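Local coordinates for protein probable thiosulfate sulfurtransferase (Thermus thermophilus, PDB 2EG4) that probably transfers sulfur from thiosulfate to cyanide, as a member of the rhodanese family, and binds a zinc ion, at residues P150-G155 against S217-L222; L135-P140 against V187-H192; L75-F80 against S193-A198; D120-A125 against N213-M218; K45-G50 against A115-D120. One frame throughout, in Å; residues are numbered along the deposited sequence.

Interaction 1: residues P150-G155 against S217-L222. With ZN (zinc ion), chain C.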
# COMPACT_ATOMS: atom_id res chain seq x y z
N PRO A 150 -7.78 -2.86 -18.75
CA PRO A 150 -7.96 -2.04 -19.96
C PRO A 150 -7.14 -0.76 -20.04
O PRO A 150 -6.92 -0.23 -21.13
CB PRO A 150 -9.47 -1.77 -19.97
CG PRO A 150 -9.83 -1.77 -18.52
CD PRO A 150 -9.04 -2.96 -17.99
N CYS A 151 -6.67 -0.27 -18.90
CA CYS A 151 -5.85 0.94 -18.89
C CYS A 151 -4.42 0.63 -19.35
O CYS A 151 -3.62 1.54 -19.57
CB CYS A 151 -5.83 1.54 -17.49
SG CYS A 151 -5.28 0.36 -16.24
N CYS A 152 -4.09 -0.65 -19.50
CA CYS A 152 -2.73 -1.04 -19.92
C CYS A 152 -2.69 -1.55 -21.38
O CYS A 152 -3.70 -2.01 -21.91
CB CYS A 152 -2.16 -2.10 -18.98
SG CYS A 152 -1.46 -1.46 -17.38
N PRO A 153 -1.51 -1.50 -22.03
CA PRO A 153 -1.34 -1.95 -23.43
C PRO A 153 -1.49 -3.44 -23.71
O PRO A 153 -2.00 -3.82 -24.77
CB PRO A 153 0.08 -1.48 -23.77
CG PRO A 153 0.29 -0.32 -22.89
CD PRO A 153 -0.33 -0.75 -21.58
N ARG A 154 -1.03 -4.28 -22.80
CA ARG A 154 -1.08 -5.73 -23.02
C ARG A 154 -0.80 -6.50 -21.74
O ARG A 154 -0.56 -5.90 -20.69
CB ARG A 154 -0.04 -6.11 -24.06
CG ARG A 154 1.33 -5.56 -23.72
CD ARG A 154 2.34 -5.82 -24.83
NE ARG A 154 3.61 -5.16 -24.54
CZ ARG A 154 4.31 -5.35 -23.43
NH1 ARG A 154 3.85 -6.18 -22.49
NH2 ARG A 154 5.46 -4.72 -23.24
N GLY A 155 -0.84 -7.82 -21.83
CA GLY A 155 -0.57 -8.66 -20.68
C GLY A 155 0.92 -8.90 -20.54
O GLY A 155 1.67 -8.95 -21.53
N SER A 217 4.41 -0.09 -10.14
CA SER A 217 3.99 -1.42 -10.57
C SER A 217 3.88 -1.59 -12.08
O SER A 217 4.48 -0.83 -12.85
CB SER A 217 2.67 -1.82 -9.91
OG SER A 217 2.90 -2.40 -8.64
N MET A 218 3.13 -2.60 -12.51
CA MET A 218 2.98 -2.91 -13.94
C MET A 218 2.40 -1.78 -14.80
O MET A 218 2.77 -1.64 -15.98
CB MET A 218 2.14 -4.19 -14.09
CG MET A 218 2.57 -5.10 -15.24
SD MET A 218 4.30 -5.71 -15.11
CE MET A 218 4.64 -5.86 -16.85
N HIS A 219 1.50 -0.97 -14.25
CA HIS A 219 0.97 0.13 -15.05
C HIS A 219 2.12 1.05 -15.46
O HIS A 219 2.29 1.36 -16.65
CB HIS A 219 -0.09 0.92 -14.27
CG HIS A 219 -0.80 1.94 -15.09
ND1 HIS A 219 -1.93 1.66 -15.84
CD2 HIS A 219 -0.52 3.25 -15.33
CE1 HIS A 219 -2.31 2.74 -16.49
NE2 HIS A 219 -1.47 3.71 -16.21
N GLU A 220 2.93 1.48 -14.50
CA GLU A 220 4.04 2.37 -14.84
C GLU A 220 5.03 1.67 -15.75
O GLU A 220 5.48 2.24 -16.73
CB GLU A 220 4.77 2.84 -13.60
CG GLU A 220 5.95 3.71 -13.96
CD GLU A 220 6.81 4.04 -12.78
OE1 GLU A 220 7.10 3.12 -11.98
OE2 GLU A 220 7.22 5.22 -12.66
N TRP A 221 5.35 0.42 -15.43
CA TRP A 221 6.33 -0.34 -16.20
C TRP A 221 5.97 -0.36 -17.68
O TRP A 221 6.83 -0.16 -18.54
CB TRP A 221 6.43 -1.77 -15.64
CG TRP A 221 7.57 -2.60 -16.23
CD1 TRP A 221 7.53 -3.39 -17.35
CD2 TRP A 221 8.91 -2.72 -15.71
NE1 TRP A 221 8.76 -3.99 -17.56
CE2 TRP A 221 9.62 -3.59 -16.57
CE3 TRP A 221 9.57 -2.17 -14.61
CZ2 TRP A 221 10.97 -3.93 -16.36
CZ3 TRP A 221 10.90 -2.51 -14.38
CH2 TRP A 221 11.59 -3.38 -15.26
N LEU A 222 4.70 -0.57 -17.98
CA LEU A 222 4.26 -0.60 -19.37
C LEU A 222 4.22 0.81 -19.99
O LEU A 222 4.59 0.98 -21.15
CB LEU A 222 2.88 -1.25 -19.49
CG LEU A 222 2.87 -2.77 -19.23
CD1 LEU A 222 1.44 -3.30 -19.24
CD2 LEU A 222 3.71 -3.48 -20.32
ZN ZN C . -2.98 -0.18 -16.14

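Interaction 2: residues L135-P140 against V187-H192. With ZN (zinc ion), chain C; SO4 (sulfate ion), chain D.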
# COMPACT_ATOMS: atom_id res chain seq x y z
N LEU A 135 8.66 -10.28 -6.39
CA LEU A 135 7.48 -11.13 -6.37
C LEU A 135 6.30 -10.38 -6.98
O LEU A 135 5.96 -9.27 -6.54
CB LEU A 135 7.12 -11.53 -4.94
CG LEU A 135 8.24 -12.28 -4.22
CD1 LEU A 135 7.77 -12.67 -2.83
CD2 LEU A 135 8.62 -13.51 -5.04
N ASP A 136 5.71 -11.00 -7.99
CA ASP A 136 4.53 -10.47 -8.67
C ASP A 136 3.37 -11.11 -7.89
O ASP A 136 3.17 -12.33 -7.94
CB ASP A 136 4.53 -10.97 -10.11
CG ASP A 136 3.39 -10.43 -10.93
OD1 ASP A 136 2.31 -10.12 -10.37
OD2 ASP A 136 3.59 -10.31 -12.16
N VAL A 137 2.60 -10.29 -7.17
CA VAL A 137 1.53 -10.83 -6.35
C VAL A 137 0.18 -10.91 -7.03
O VAL A 137 -0.85 -11.15 -6.38
CB VAL A 137 1.42 -10.09 -4.99
CG1 VAL A 137 2.78 -10.13 -4.27
CG2 VAL A 137 0.98 -8.64 -5.19
N ARG A 138 0.16 -10.76 -8.34
CA ARG A 138 -1.08 -10.86 -9.09
C ARG A 138 -1.45 -12.33 -9.30
O ARG A 138 -0.75 -13.24 -8.83
CB ARG A 138 -0.92 -10.18 -10.44
CG ARG A 138 -0.61 -8.68 -10.31
CD ARG A 138 -0.44 -8.04 -11.67
NE ARG A 138 0.69 -8.66 -12.35
CZ ARG A 138 0.92 -8.62 -13.65
NH1 ARG A 138 0.10 -7.98 -14.47
NH2 ARG A 138 1.96 -9.28 -14.14
N SER A 139 -2.54 -12.58 -10.00
CA SER A 139 -2.97 -13.95 -10.25
C SER A 139 -2.06 -14.58 -11.29
O SER A 139 -1.38 -13.87 -12.03
CB SER A 139 -4.41 -13.97 -10.77
OG SER A 139 -4.50 -13.32 -12.02
N PRO A 140 -2.05 -15.92 -11.37
CA PRO A 140 -1.22 -16.63 -12.36
C PRO A 140 -1.56 -16.18 -13.77
O PRO A 140 -0.67 -16.07 -14.63
CB PRO A 140 -1.60 -18.09 -12.13
CG PRO A 140 -1.82 -18.14 -10.65
CD PRO A 140 -2.63 -16.87 -10.40
N VAL A 187 13.08 -8.34 -0.34
CA VAL A 187 12.10 -8.85 -1.29
C VAL A 187 11.33 -7.66 -1.84
O VAL A 187 10.95 -6.78 -1.08
CB VAL A 187 11.10 -9.78 -0.60
CG1 VAL A 187 10.16 -10.41 -1.64
CG2 VAL A 187 11.85 -10.86 0.17
N GLY A 188 11.15 -7.64 -3.15
CA GLY A 188 10.39 -6.56 -3.76
C GLY A 188 9.05 -7.17 -4.13
O GLY A 188 8.95 -8.37 -4.40
N VAL A 189 8.00 -6.36 -4.09
CA VAL A 189 6.69 -6.86 -4.45
C VAL A 189 6.01 -5.86 -5.38
O VAL A 189 6.21 -4.66 -5.24
CB VAL A 189 5.77 -7.07 -3.21
CG1 VAL A 189 6.22 -8.31 -2.43
CG2 VAL A 189 5.81 -5.87 -2.31
N TYR A 190 5.24 -6.36 -6.33
CA TYR A 190 4.54 -5.46 -7.25
C TYR A 190 3.28 -6.10 -7.80
O TYR A 190 3.04 -7.30 -7.62
CB TYR A 190 5.47 -5.06 -8.41
CG TYR A 190 5.58 -6.11 -9.50
CD1 TYR A 190 4.69 -6.12 -10.57
CD2 TYR A 190 6.60 -7.06 -9.48
CE1 TYR A 190 4.80 -7.05 -11.60
CE2 TYR A 190 6.73 -8.01 -10.51
CZ TYR A 190 5.83 -7.99 -11.57
OH TYR A 190 5.92 -8.88 -12.61
N CYS A 191 2.45 -5.28 -8.43
CA CYS A 191 1.22 -5.76 -9.07
C CYS A 191 0.81 -4.76 -10.14
O CYS A 191 1.67 -4.38 -10.93
CB CYS A 191 0.12 -5.99 -8.04
SG CYS A 191 -0.22 -4.60 -6.96
N HIS A 192 -0.45 -4.32 -10.19
CA HIS A 192 -0.86 -3.36 -11.21
C HIS A 192 -0.55 -1.92 -10.81
O HIS A 192 0.10 -1.19 -11.55
CB HIS A 192 -2.35 -3.47 -11.53
CG HIS A 192 -2.81 -2.48 -12.56
ND1 HIS A 192 -3.81 -1.57 -12.31
CD2 HIS A 192 -2.36 -2.22 -13.81
CE1 HIS A 192 -3.97 -0.79 -13.37
NE2 HIS A 192 -3.10 -1.16 -14.29
ZN ZN C . -2.98 -0.18 -16.14
S SO4 D . -3.51 -3.91 -7.92
O1 SO4 D . -4.82 -3.61 -8.58
O2 SO4 D . -2.75 -4.87 -8.79
O3 SO4 D . -2.73 -2.65 -7.75
O4 SO4 D . -3.76 -4.54 -6.58

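Interaction 3: residues L75-F80 against S193-A198. With SO4 (sulfate ion), chain D.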
# COMPACT_ATOMS: atom_id res chain seq x y z
N LEU A 75 -7.18 -0.69 2.19
CA LEU A 75 -6.59 -0.37 3.48
C LEU A 75 -5.06 -0.35 3.41
O LEU A 75 -4.43 0.58 3.85
CB LEU A 75 -7.03 -1.40 4.54
CG LEU A 75 -6.28 -1.39 5.87
CD1 LEU A 75 -6.57 -0.08 6.62
CD2 LEU A 75 -6.71 -2.58 6.72
N CYS A 76 -4.47 -1.38 2.81
CA CYS A 76 -3.02 -1.44 2.75
C CYS A 76 -2.38 -0.42 1.80
O CYS A 76 -1.33 0.12 2.11
CB CYS A 76 -2.59 -2.86 2.42
SG CYS A 76 -3.05 -4.04 3.71
N ARG A 77 -3.02 -0.12 0.68
CA ARG A 77 -2.39 0.88 -0.19
C ARG A 77 -2.47 2.24 0.48
O ARG A 77 -1.53 3.02 0.43
CB ARG A 77 -3.05 0.94 -1.56
CG ARG A 77 -2.13 1.64 -2.60
CD ARG A 77 -2.87 1.89 -3.92
NE ARG A 77 -1.97 2.29 -5.01
CZ ARG A 77 -2.05 3.44 -5.69
NH1 ARG A 77 -3.00 4.33 -5.40
NH2 ARG A 77 -1.21 3.67 -6.69
N THR A 78 -3.58 2.50 1.18
CA THR A 78 -3.71 3.77 1.87
C THR A 78 -2.69 3.82 3.01
O THR A 78 -2.01 4.83 3.17
CB THR A 78 -5.16 3.98 2.38
OG1 THR A 78 -6.07 3.89 1.26
CG2 THR A 78 -5.31 5.38 2.99
N ALA A 79 -2.57 2.74 3.80
CA ALA A 79 -1.59 2.73 4.89
C ALA A 79 -0.18 2.87 4.34
O ALA A 79 0.69 3.49 4.97
CB ALA A 79 -1.71 1.43 5.70
N PHE A 80 0.04 2.28 3.17
CA PHE A 80 1.35 2.36 2.54
C PHE A 80 1.71 3.81 2.23
O PHE A 80 2.82 4.25 2.51
CB PHE A 80 1.39 1.55 1.25
CG PHE A 80 2.76 1.55 0.61
CD1 PHE A 80 3.82 0.86 1.20
CD2 PHE A 80 3.00 2.32 -0.52
CE1 PHE A 80 5.10 0.95 0.68
CE2 PHE A 80 4.30 2.42 -1.05
CZ PHE A 80 5.34 1.73 -0.45
N SER A 193 -0.99 -1.51 -9.62
CA SER A 193 -0.69 -0.16 -9.20
C SER A 193 -0.30 -0.12 -7.74
O SER A 193 -0.52 0.88 -7.05
CB SER A 193 -1.87 0.80 -9.47
OG SER A 193 -3.04 0.44 -8.75
N GLY A 194 0.27 -1.23 -7.27
CA GLY A 194 0.79 -1.31 -5.90
C GLY A 194 -0.16 -1.56 -4.75
O GLY A 194 0.24 -1.43 -3.60
N ALA A 195 -1.41 -1.93 -5.03
CA ALA A 195 -2.41 -2.16 -3.98
C ALA A 195 -2.26 -3.54 -3.33
O ALA A 195 -2.04 -3.63 -2.12
CB ALA A 195 -3.84 -1.97 -4.58
N ARG A 196 -2.38 -4.60 -4.10
CA ARG A 196 -2.22 -5.92 -3.53
C ARG A 196 -0.81 -6.12 -3.01
O ARG A 196 -0.59 -6.87 -2.05
CB ARG A 196 -2.55 -6.99 -4.55
CG ARG A 196 -4.04 -7.17 -4.82
CD ARG A 196 -4.26 -8.10 -6.01
NE ARG A 196 -4.01 -7.40 -7.27
CZ ARG A 196 -4.10 -7.96 -8.47
NH1 ARG A 196 -4.42 -9.24 -8.60
NH2 ARG A 196 -3.92 -7.21 -9.56
N SER A 197 0.16 -5.46 -3.65
CA SER A 197 1.53 -5.60 -3.19
C SER A 197 1.73 -4.88 -1.88
O SER A 197 2.61 -5.23 -1.11
CB SER A 197 2.53 -5.16 -4.28
OG SER A 197 2.17 -3.91 -4.85
N ALA A 198 0.91 -3.85 -1.62
CA ALA A 198 0.99 -3.14 -0.35
C ALA A 198 0.55 -4.13 0.75
O ALA A 198 1.04 -4.09 1.88
CB ALA A 198 0.06 -1.94 -0.36
S SO4 D . -3.51 -3.91 -7.92
O1 SO4 D . -4.82 -3.61 -8.58
O2 SO4 D . -2.75 -4.87 -8.79
O3 SO4 D . -2.73 -2.65 -7.75
O4 SO4 D . -3.76 -4.54 -6.58

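Interaction 4: residues D120-A125 against N213-M218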
# COMPACT_ATOMS: atom_id res chain seq x y z
N ASP A 120 13.04 3.94 1.81
CA ASP A 120 13.33 2.54 2.11
C ASP A 120 12.12 1.62 1.93
O ASP A 120 12.27 0.41 1.73
CB ASP A 120 13.91 2.40 3.53
CG ASP A 120 13.10 3.12 4.60
OD1 ASP A 120 13.01 4.37 4.54
OD2 ASP A 120 12.56 2.44 5.51
N TRP A 121 10.92 2.19 2.00
CA TRP A 121 9.70 1.40 1.84
C TRP A 121 9.35 1.16 0.37
O TRP A 121 8.57 0.28 0.02
CB TRP A 121 8.52 2.16 2.45
CG TRP A 121 8.33 1.96 3.91
CD1 TRP A 121 9.29 1.68 4.84
CD2 TRP A 121 7.08 2.00 4.61
NE1 TRP A 121 8.71 1.54 6.09
CE2 TRP A 121 7.35 1.73 5.97
CE3 TRP A 121 5.75 2.24 4.22
CZ2 TRP A 121 6.35 1.70 6.95
CZ3 TRP A 121 4.75 2.21 5.18
CH2 TRP A 121 5.05 1.93 6.54
N LEU A 122 9.94 1.97 -0.48
CA LEU A 122 9.61 1.97 -1.89
C LEU A 122 10.62 1.43 -2.89
O LEU A 122 11.81 1.41 -2.63
CB LEU A 122 9.32 3.43 -2.26
CG LEU A 122 9.05 3.88 -3.69
CD1 LEU A 122 7.66 3.46 -4.09
CD2 LEU A 122 9.21 5.41 -3.78
N LEU A 123 10.09 0.99 -4.02
CA LEU A 123 10.90 0.61 -5.18
C LEU A 123 10.42 1.49 -6.35
O LEU A 123 9.23 1.54 -6.67
CB LEU A 123 10.66 -0.84 -5.61
CG LEU A 123 11.29 -1.93 -4.77
CD1 LEU A 123 10.89 -3.27 -5.37
CD2 LEU A 123 12.81 -1.77 -4.74
N THR A 124 11.35 2.18 -7.01
CA THR A 124 11.01 2.94 -8.20
C THR A 124 11.19 1.89 -9.30
O THR A 124 11.71 0.79 -9.01
CB THR A 124 12.03 4.06 -8.46
OG1 THR A 124 13.33 3.48 -8.52
CG2 THR A 124 11.99 5.12 -7.35
N ALA A 125 10.82 2.21 -10.53
CA ALA A 125 10.96 1.27 -11.65
C ALA A 125 12.40 0.86 -11.80
O ALA A 125 12.71 -0.31 -12.01
CB ALA A 125 10.48 1.89 -12.95
N ASN A 213 7.90 -2.01 -1.71
CA ASN A 213 6.78 -1.98 -2.65
C ASN A 213 7.03 -1.16 -3.90
O ASN A 213 7.33 0.02 -3.81
CB ASN A 213 5.56 -1.41 -1.89
CG ASN A 213 4.22 -1.59 -2.62
OD1 ASN A 213 3.22 -0.90 -2.31
ND2 ASN A 213 4.16 -2.52 -3.52
N TYR A 214 6.90 -1.79 -5.07
CA TYR A 214 7.07 -1.11 -6.35
C TYR A 214 5.72 -0.47 -6.62
O TYR A 214 4.87 -1.04 -7.31
CB TYR A 214 7.41 -2.10 -7.48
CG TYR A 214 7.48 -1.44 -8.85
CD1 TYR A 214 7.72 -0.07 -8.98
CD2 TYR A 214 7.27 -2.18 -10.01
CE1 TYR A 214 7.73 0.54 -10.24
CE2 TYR A 214 7.29 -1.59 -11.26
CZ TYR A 214 7.51 -0.22 -11.37
OH TYR A 214 7.48 0.37 -12.60
N LEU A 215 5.55 0.73 -6.09
CA LEU A 215 4.30 1.45 -6.20
C LEU A 215 3.85 1.70 -7.64
O LEU A 215 2.67 1.55 -7.95
CB LEU A 215 4.40 2.75 -5.41
CG LEU A 215 3.13 3.58 -5.27
CD1 LEU A 215 1.99 2.74 -4.67
CD2 LEU A 215 3.45 4.78 -4.41
N GLY A 216 4.77 2.06 -8.54
CA GLY A 216 4.39 2.28 -9.93
C GLY A 216 3.81 1.02 -10.53
O GLY A 216 2.83 1.03 -11.33
N SER A 217 4.41 -0.09 -10.14
CA SER A 217 3.99 -1.42 -10.57
C SER A 217 3.88 -1.59 -12.08
O SER A 217 4.48 -0.83 -12.85
CB SER A 217 2.67 -1.82 -9.91
OG SER A 217 2.90 -2.40 -8.64
N MET A 218 3.13 -2.60 -12.51
CA MET A 218 2.98 -2.91 -13.94
C MET A 218 2.40 -1.78 -14.80
O MET A 218 2.77 -1.64 -15.98
CB MET A 218 2.14 -4.19 -14.09
CG MET A 218 2.57 -5.10 -15.24
SD MET A 218 4.30 -5.71 -15.11
CE MET A 218 4.64 -5.86 -16.85
O HOH W 1 7.31 3.23 -7.81

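Interaction 5: residues K45-G50 against A115-D120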
# COMPACT_ATOMS: atom_id res chain seq x y z
N LYS A 45 9.52 14.07 -5.17
CA LYS A 45 9.27 15.25 -4.35
C LYS A 45 7.82 15.70 -4.45
O LYS A 45 7.25 16.22 -3.48
CB LYS A 45 10.19 16.39 -4.75
CG LYS A 45 11.48 16.39 -3.97
CD LYS A 45 11.26 16.72 -2.48
CE LYS A 45 12.49 16.40 -1.67
NZ LYS A 45 12.41 16.87 -0.25
N ALA A 46 7.23 15.51 -5.63
CA ALA A 46 5.82 15.86 -5.85
C ALA A 46 4.95 14.97 -4.94
O ALA A 46 4.00 15.43 -4.31
CB ALA A 46 5.46 15.65 -7.31
N LEU A 47 5.30 13.69 -4.86
CA LEU A 47 4.53 12.77 -4.01
C LEU A 47 4.65 13.18 -2.56
O LEU A 47 3.67 13.21 -1.83
CB LEU A 47 5.04 11.34 -4.20
CG LEU A 47 4.44 10.29 -3.26
CD1 LEU A 47 2.90 10.28 -3.34
CD2 LEU A 47 4.98 8.95 -3.69
N GLU A 48 5.87 13.48 -2.13
CA GLU A 48 6.07 13.91 -0.75
C GLU A 48 5.27 15.18 -0.45
O GLU A 48 4.66 15.28 0.61
CB GLU A 48 7.57 14.13 -0.50
CG GLU A 48 7.94 14.50 0.92
CD GLU A 48 9.44 14.73 1.06
OE1 GLU A 48 10.16 13.80 1.48
OE2 GLU A 48 9.89 15.85 0.73
N GLY A 49 5.26 16.13 -1.40
CA GLY A 49 4.51 17.37 -1.20
C GLY A 49 3.01 17.11 -1.12
O GLY A 49 2.30 17.72 -0.31
N GLY A 50 2.54 16.20 -1.96
CA GLY A 50 1.12 15.84 -1.98
C GLY A 50 0.73 15.19 -0.66
O GLY A 50 -0.37 15.43 -0.14
N ALA A 115 5.39 15.84 5.48
CA ALA A 115 5.78 14.50 5.09
C ALA A 115 7.27 14.43 4.79
O ALA A 115 7.87 15.41 4.36
CB ALA A 115 4.99 14.06 3.86
N LYS A 116 7.86 13.27 5.04
CA LYS A 116 9.27 13.01 4.77
C LYS A 116 9.28 11.60 4.18
O LYS A 116 9.02 10.62 4.89
CB LYS A 116 10.09 13.03 6.07
CG LYS A 116 11.58 12.82 5.86
CD LYS A 116 12.17 13.98 5.09
CE LYS A 116 13.68 13.86 4.97
NZ LYS A 116 14.29 15.10 4.41
N LEU A 117 9.56 11.49 2.88
CA LEU A 117 9.54 10.18 2.24
C LEU A 117 10.41 9.10 2.82
O LEU A 117 11.61 9.29 3.03
CB LEU A 117 9.89 10.28 0.75
CG LEU A 117 8.88 10.79 -0.27
CD1 LEU A 117 9.37 10.36 -1.66
CD2 LEU A 117 7.49 10.22 -0.01
N ARG A 118 9.80 7.95 3.03
CA ARG A 118 10.53 6.80 3.54
C ARG A 118 10.93 6.01 2.30
O ARG A 118 10.30 5.02 1.95
CB ARG A 118 9.60 5.97 4.44
CG ARG A 118 10.30 5.38 5.64
CD ARG A 118 9.32 4.66 6.56
NE ARG A 118 8.36 5.57 7.18
CZ ARG A 118 7.93 5.44 8.43
NH1 ARG A 118 8.38 4.44 9.18
NH2 ARG A 118 7.06 6.30 8.93
N ARG A 119 11.99 6.46 1.60
CA ARG A 119 12.42 5.79 0.38
C ARG A 119 12.68 4.31 0.58
O ARG A 119 12.55 3.52 -0.35
CB ARG A 119 13.69 6.44 -0.21
CG ARG A 119 13.44 7.70 -1.03
CD ARG A 119 12.62 7.41 -2.29
NE ARG A 119 13.33 6.56 -3.25
CZ ARG A 119 14.36 6.95 -3.99
NH1 ARG A 119 14.83 8.19 -3.89
NH2 ARG A 119 14.94 6.10 -4.83
N ASP A 120 13.04 3.94 1.81
CA ASP A 120 13.33 2.54 2.11
C ASP A 120 12.12 1.62 1.93
O ASP A 120 12.27 0.41 1.73
CB ASP A 120 13.91 2.40 3.53
CG ASP A 120 13.10 3.12 4.60
OD1 ASP A 120 13.01 4.37 4.54
OD2 ASP A 120 12.56 2.44 5.51

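Interaction 1: residues P150-G155 against S217-L222
A zinc site with two cysteine and two histidine ligands joins Cys151 and Cys152 of the loop 150-155 to His219 on the helix 217-222. Three of the four ligands meet here: the zinc ion lies 2.4 Å from Cys151 SG, 2.3 Å from Cys152 SG and 2.1 Å from His219 ND1, while His192 NE2 supplies the fourth. Because His219 CG is anti to the backbone N (chi1 -172°), the imidazole leaves the helix and its end reaches the loop, where ND1 binds the metal. Cys151 SG stands at the edge of this ring, whereas Cys152 SG approaches it obliquely.

Beside the metal, Leu222 packs three residues further along the helix. Its CD1 touches Cys152 CB at 3.8 Å and its CB meets Pro153 CD at 3.9 Å, the two side chains running past each other in opposite directions. Leu222 CD2 covers one face of the Arg154 guanidinium, 3.5 Å from NH1. No hydrogen bond crosses between the segments, which are therefore joined by metal coordination and apolar packing. Four protein ligands with two sulfurs, which probably bind as thiolates, are consistent with a structural rather than a catalytic zinc.

Interaction 2: residues L135-P140 against V187-H192
Leu135 and Asp136 pair in parallel with Val189 and Tyr190, side by side in the sheet of the second rhodanese-like domain. Three backbone hydrogen bonds hold the strands: Leu135 N to Gly188 O (2.8 Å), Tyr190 N to Leu135 O (3.0 Å) and, just past the end of strand 134-136, Val137 N to Tyr190 O (3.1 Å).

The salt bridge centres on Asp136. Arg138 grips its carboxylate side-on, with NE 2.9 Å from OD1 and NH2 2.8 Å from OD2; each oxygen uses its syn lone pair, and both lie in the plane of the guanidinium. Asp136 OD1 also accepts from Arg138 N, closing an Asx turn, so the carboxylate can hardly rotate.

The aromatic contact uses the same aspartate. Asp136 CA sits over one face of the Tyr190 ring, 4.1 Å from its centroid, in a CH-pi contact. With CG between the backbone N and carbonyl carbon (chi1 79°), the ring folds back over Asp136 and brings OH to 2.8 Å from OD2; this hydroxyl is hydrogen-bonded to Ile158 N and Ser161 OG.

Apolar contacts include Leu135 CD1 against Val187 CG1, tight at 3.5 Å, and Arg138 CG against Cys191 CB. Cys191 follows the strand and borders the sulfate, which accepts a bond from His192 N, consistent with the rhodanese fold, where the nucleophilic cysteine opens the active-site loop after a central parallel strand.

Interaction 3: residues L75-F80 against S193-A198
Arg77, on a helix of the first rhodanese-like domain, grips the carbonyl oxygen of Ser193 in the anion-binding loop of the second. NE and NH2 approach it side-on, each 2.9 Å from Ser193 O, and both bonds are bent, with N-H...O angles near 135°. The side chain of Arg77 is extended from CG to NE and runs past Ala195, while Ser193 OG lies over one face of the guanidinium. Two further carbonyls, Pro34 O for NH2 and Leu31 O for NH1, fix the rotation of this group, so that one arginine ties together the helix, a neighbouring loop and the other domain.

Next to this polar grip the two helices meet closely. Ala198 CB fits against the backbone of helix 75-80, 3.5 Å from Cys76 O and 3.9 Å from Cys76 CB, and touches Phe80 CB at 4.1 Å. Behind it, the ring of Phe80 packs edge-to-face with Phe201.

On its other side, the loop wraps the sulfate. Ser193 N (2.8 Å) and Ala195 N (3.1 Å) both donate to O3, and Arg196 N donates to O4 at the start of helix 195-206. Gly194, between Ser193 and Ala195, has a positive phi (80°) that favours glycine. This wrapping resembles the way rhodanese active-site loops cradle the outer atoms of a cysteine persulfide or a substrate anion. A bend at chi3 (-77°) turns the end of Arg196 back to the anion; its guanidinium, salt-bridged to Glu142, meets the sulfate edge-on, with NH2 2.7 Å from O2.

Interaction 4: residues D120-A125 against N213-M218
Leu122 and Asn213 form a single backbone bridge at the outer strand of the second domain's sheet, and the packing around them is close. Asn213 N donates to Trp121 O at 2.9 Å. Leu123 N returns a bond to Asn213 O, also 2.9 Å, but from well above the carbonyl plane (56° out of it). Leu122 CD1 touches Leu215 CB at 3.6 Å, and Leu215 in turn reaches Arg77 and Phe81 of helix 73-84.

Tyr214 is the centre of an inverse gamma turn. Its CG is anti to the backbone N (chi1 175°), which lays the ring alongside the chain from Leu123 to Ala125. Leu123 O meets the ring edge, 3.2 Å from CD1, Ala125 CB touches the hydroxyl at 3.4 Å, and Ser217 N lies over the centre of one ring face. The hydroxyl is hydrogen-bonded to Glu220 OE1. An alanine at Tyr214 is likely to open a gap beside Ala125 and leave Glu220 without this partner.

On the looser side a single water completes the join: it donates to Leu123 O (2.8 Å) and accepts from Gly216 N (2.9 Å). The indole of Trp121, partly exposed, lies beyond the contact and meets the ring of Phe201. Backbone polar atoms are thus paired directly at one end and through a water at the other, so one backbone bridge and one water-mediated link join the segments.

Interaction 5: residues K45-G50 against A115-D120
Ala115 begins the contact by setting its methyl against the helix 45-50, with CB 3.5 Å from Glu48 O. The backbone N of Ala115 is hydrogen-bonded to Thr52 OG1, one turn further along the same helix, and its carbonyl passes close to Glu48 CG.

Lys116 CB points away from the helix, yet its CA lies 3.5 Å from Glu48 OE1. Lys116 NZ makes no contact with Glu48 OE1, 5.2 Å off, and lies 5.3 Å from Lys45 NZ, so the carboxylate probably offsets part of the repulsion between the two lysines.

Leu117 carries most of the joining. Its N donates to Glu48 OE1 at 2.8 Å along an almost straight line (N-H...O 177°), meeting the anti lone pair of that oxygen, while its CG packs on Glu48 CB at 3.6 Å. An extended glutamate chain, with CG anti to the backbone N (chi1 -176°), carries the carboxylate across to this amide. Leu117 CD2 also approaches Leu47 CG, at 4.5 Å. Were Glu48 replaced by an alanine, the Leu117 amide would probably lose its acceptor and Lys45 its salt-bridge partner.

Arg118 leaves the helix, and its backbone bonds with that of Leu84. Glu48 OE2, on its syn side, receives Lys45 NZ at 2.9 Å. The carboxylate thus serves both a surface lysine and a loop amide, joining helix 41-57 of the first domain to the chain leading into the second.

Overall arrangement
Interactions 1 to 4 form a continuous cluster, and interaction 5 lies at its edge, touching only interaction 4. Interaction 2 supplies His192 to the zinc ion of interaction 1, their centres about 13 Å apart, and Met218 N to Cys191 O (2.8 Å) ties the two backbones. Interactions 2 and 3, about 12 Å between centres, hold opposite ends of the loop around the sulfate, which probably marks the substrate pocket. Interactions 1 and 4 share Ser217 and Met218, centres about 14 Å apart. Interaction 3 joins the two domains, while interaction 5 holds the chain that runs on into interaction 4 against the first. Interaction 5 shares Asp120 with interaction 4, and its centre is about 24 Å from that of interaction 1.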